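Local coordinates for aminoacyl-tRNA synthetase-interacting multifunctional protein p43 (Plasmodium vivax, PDB 6IPA) that probably binds tRNA through its C-terminal EMAP II-like domain and may take part in tRNA import and in assembly with aminoacyl-tRNA synthetases, at residues Gly51-Val56 with Lys96-Leu101. Numbering follows the deposited sequence.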
ATOM      1  N   GLY A  51       5.273  -2.739   5.575  1.00 38.45           N
ATOM      2  CA  GLY A  51       6.684  -2.405   5.560  1.00 41.32           C
ATOM      3  C   GLY A  51       7.027  -1.189   6.414  1.00 40.69           C
ATOM      4  O   GLY A  51       6.172  -0.386   6.772  1.00 43.65           O
ATOM      5  N   TYR A  52       8.296  -1.079   6.742  1.00 41.23           N
ATOM      6  CA  TYR A  52       8.872   0.075   7.461  1.00 39.20           C
ATOM      7  C   TYR A  52       9.616   0.900   6.452  1.00 39.08           C
ATOM      8  O   TYR A  52      10.533   0.388   5.798  1.00 35.34           O
ATOM      9  CB  TYR A  52       9.899  -0.412   8.459  1.00 40.01           C
ATOM     10  CG  TYR A  52      10.470   0.650   9.355  1.00 42.02           C
ATOM     11  CD1 TYR A  52       9.638   1.465  10.110  1.00 43.53           C
ATOM     12  CD2 TYR A  52      11.850   0.818   9.490  1.00 43.14           C
ATOM     13  CE1 TYR A  52      10.157   2.436  10.953  1.00 43.98           C
ATOM     14  CE2 TYR A  52      12.376   1.757  10.350  1.00 43.21           C
ATOM     15  CZ  TYR A  52      11.520   2.571  11.075  1.00 43.59           C
ATOM     16  OH  TYR A  52      11.989   3.557  11.903  1.00 43.63           O
ATOM     17  N   VAL A  53       9.221   2.173   6.324  1.00 40.26           N
ATOM     18  CA  VAL A  53       9.905   3.098   5.419  1.00 43.05           C
ATOM     19  C   VAL A  53      11.286   3.484   5.998  1.00 46.73           C
ATOM     20  O   VAL A  53      11.377   4.282   6.933  1.00 50.74           O
ATOM     21  CB  VAL A  53       9.059   4.374   5.209  1.00 42.83           C
ATOM     22  CG1 VAL A  53       9.784   5.327   4.302  1.00 42.10           C
ATOM     23  CG2 VAL A  53       7.665   4.029   4.643  1.00 44.20           C
ATOM     24  N   GLU A  54      12.354   2.907   5.467  1.00 47.84           N
ATOM     25  CA  GLU A  54      13.703   3.269   5.903  1.00 48.35           C
ATOM     26  C   GLU A  54      14.185   4.661   5.478  1.00 49.88           C
ATOM     27  O   GLU A  54      14.805   5.345   6.274  1.00 51.69           O
ATOM     28  CB  GLU A  54      14.669   2.238   5.379  1.00 46.75           C
ATOM     29  CG  GLU A  54      14.516   0.928   6.119  1.00 45.10           C
ATOM     30  CD  GLU A  54      15.573  -0.053   5.736  1.00 44.22           C
ATOM     31  OE1 GLU A  54      16.275   0.217   4.737  1.00 41.75           O
ATOM     32  OE2 GLU A  54      15.664  -1.099   6.417  1.00 46.22           O
ATOM     33  N   GLU A  55      13.918   5.051   4.230  1.00 49.98           N
ATOM     34  CA  GLU A  55      14.461   6.281   3.609  1.00 51.19           C
ATOM     35  C   GLU A  55      13.475   6.937   2.653  1.00 52.83           C
ATOM     36  O   GLU A  55      12.825   6.246   1.864  1.00 53.27           O
ATOM     37  CB  GLU A  55      15.719   6.010   2.790  1.00 51.72           C
ATOM     38  CG  GLU A  55      17.022   5.989   3.561  1.00 56.01           C
ATOM     39  CD  GLU A  55      18.245   5.813   2.656  1.00 60.16           C
ATOM     40  OE1 GLU A  55      18.516   6.684   1.769  1.00 60.77           O
ATOM     41  OE2 GLU A  55      18.931   4.781   2.822  1.00 62.97           O
ATOM     42  N   VAL A  56      13.396   8.273   2.717  1.00 52.45           N
ATOM     43  CA  VAL A  56      12.735   9.086   1.715  1.00 50.68           C
ATOM     44  C   VAL A  56      13.783   9.890   0.972  1.00 52.97           C
ATOM     45  O   VAL A  56      14.601  10.561   1.584  1.00 55.18           O
ATOM     46  CB  VAL A  56      11.765  10.076   2.353  1.00 50.30           C
ATOM     47  CG1 VAL A  56      10.898  10.734   1.291  1.00 51.42           C
ATOM     48  CG2 VAL A  56      10.914   9.355   3.358  1.00 51.56           C
ATOM     49  N   LYS A  96       7.797   5.463   8.998  1.00 42.34           N
ATOM     50  CA  LYS A  96       6.440   4.928   9.171  1.00 42.39           C
ATOM     51  C   LYS A  96       6.383   3.453   8.761  1.00 42.19           C
ATOM     52  O   LYS A  96       7.206   2.956   7.965  1.00 43.04           O
ATOM     53  CB  LYS A  96       5.421   5.706   8.336  1.00 43.25           C
ATOM     54  CG  LYS A  96       5.290   7.169   8.693  1.00 45.14           C
ATOM     55  CD  LYS A  96       4.789   7.388  10.101  1.00 45.82           C
ATOM     56  CE  LYS A  96       4.891   8.873  10.441  1.00 50.13           C
ATOM     57  NZ  LYS A  96       4.163   9.745   9.449  1.00 49.82           N
ATOM     58  N   TYR A  97       5.388   2.788   9.338  1.00 41.83           N
ATOM     59  CA  TYR A  97       4.963   1.434   8.985  1.00 41.56           C
ATOM     60  C   TYR A  97       3.851   1.629   7.970  1.00 40.68           C
ATOM     61  O   TYR A  97       2.835   2.259   8.274  1.00 40.56           O
ATOM     62  CB  TYR A  97       4.479   0.645  10.247  1.00 40.09           C
ATOM     63  CG  TYR A  97       5.628   0.093  11.074  1.00 40.25           C
ATOM     64  CD1 TYR A  97       6.180  -1.144  10.799  1.00 41.78           C
ATOM     65  CD2 TYR A  97       6.181   0.831  12.109  1.00 41.24           C
ATOM     66  CE1 TYR A  97       7.245  -1.644  11.543  1.00 42.26           C
ATOM     67  CE2 TYR A  97       7.247   0.361  12.848  1.00 41.60           C
ATOM     68  CZ  TYR A  97       7.778  -0.878  12.559  1.00 43.15           C
ATOM     69  OH  TYR A  97       8.823  -1.353  13.317  1.00 43.94           O
ATOM     70  N   VAL A  98       4.034   1.110   6.755  1.00 40.85           N
ATOM     71  CA  VAL A  98       3.054   1.378   5.703  1.00 40.41           C
ATOM     72  C   VAL A  98       2.533   0.058   5.190  1.00 41.26           C
ATOM     73  O   VAL A  98       3.050  -1.010   5.592  1.00 39.30           O
ATOM     74  CB  VAL A  98       3.640   2.235   4.583  1.00 40.50           C
ATOM     75  CG1 VAL A  98       3.994   3.594   5.132  1.00 41.65           C
ATOM     76  CG2 VAL A  98       4.876   1.587   3.984  1.00 40.63           C
ATOM     77  N   LEU A  99       1.482   0.146   4.357  1.00 41.45           N
ATOM     78  CA  LEU A  99       0.891  -1.021   3.688  1.00 41.23           C
ATOM     79  C   LEU A  99       1.303  -1.084   2.250  1.00 39.71           C
ATOM     80  O   LEU A  99       0.909  -0.250   1.450  1.00 42.07           O
ATOM     81  CB  LEU A  99      -0.621  -0.969   3.761  1.00 40.96           C
ATOM     82  CG  LEU A  99      -1.166  -1.056   5.206  1.00 42.23           C
ATOM     83  CD1 LEU A  99      -2.583  -1.647   5.181  1.00 42.79           C
ATOM     84  CD2 LEU A  99      -0.297  -1.861   6.174  1.00 40.26           C
ATOM     85  N   VAL A 100       2.109  -2.082   1.922  1.00 37.68           N
ATOM     86  CA  VAL A 100       2.597  -2.241   0.549  1.00 36.05           C
ATOM     87  C   VAL A 100       1.853  -3.336  -0.181  1.00 35.08           C
ATOM     88  O   VAL A 100       1.830  -4.468   0.305  1.00 33.93           O
ATOM     89  CB  VAL A 100       4.113  -2.597   0.548  1.00 35.63           C
ATOM     90  CG1 VAL A 100       4.621  -2.771  -0.872  1.00 35.69           C
ATOM     91  CG2 VAL A 100       4.900  -1.504   1.259  1.00 35.67           C
ATOM     92  N   LEU A 101       1.278  -3.008  -1.342  1.00 35.17           N
ATOM     93  CA  LEU A 101       0.847  -4.001  -2.351  1.00 34.49           C
ATOM     94  C   LEU A 101       2.089  -4.611  -3.003  1.00 34.42           C
ATOM     95  O   LEU A 101       2.597  -4.131  -4.022  1.00 34.13           O
ATOM     96  CB  LEU A 101      -0.083  -3.385  -3.423  1.00 34.33           C
ATOM     97  CG  LEU A 101      -0.535  -4.327  -4.548  1.00 34.42           C
ATOM     98  CD1 LEU A 101      -1.239  -5.534  -3.978  1.00 34.26           C
ATOM     99  CD2 LEU A 101      -1.489  -3.674  -5.558  1.00 34.81           C
TER
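Tyr52 and Tyr97 face each other across two antiparallel strands as a non-hydrogen-bonded pair. Their rings are oblique, with planes at 41° and centroids 5.0 Å apart. Tyr52 CD1 lies over one face of the Tyr97 ring, displaced toward its rim, 3.8 Å from Tyr97 CE2. Different first torsions bring them together, since Tyr52 CG is anti to its backbone N (chi1 -174°) whereas Tyr97 CG is anti to its carbonyl carbon. The Tyr52 ring also meets the ring of His95 with nearly parallel planes.

Gly51 and Val98 form the neighbouring hydrogen-bonded pair, with Gly51 N 2.8 Å from Val98 O and Val98 N 2.6 Å from Gly51 O. Gly51 O additionally receives a CA-H...O contact from Tyr97. Beyond the tyrosines, Val53 N donates an almost straight bond to Lys96 O.

Val53, directed toward the other strand, sets CG2 3.7 Å from Val98 CG1, the two side chains crossing at about a right angle; both are buried, and Val98 also touches Ile70 of the adjacent strand 66-71. The N-to-C directions of the two short segments make 118°, well short of straight antiparallel strands, and the bridges found are the two at Gly51-Val98 and Tyr52-Tyr97. Strand 48-58 lies between 66-71 and 97-101 in an antiparallel sheet, consistent with the OB-fold barrel of the putative tRNA-binding domain.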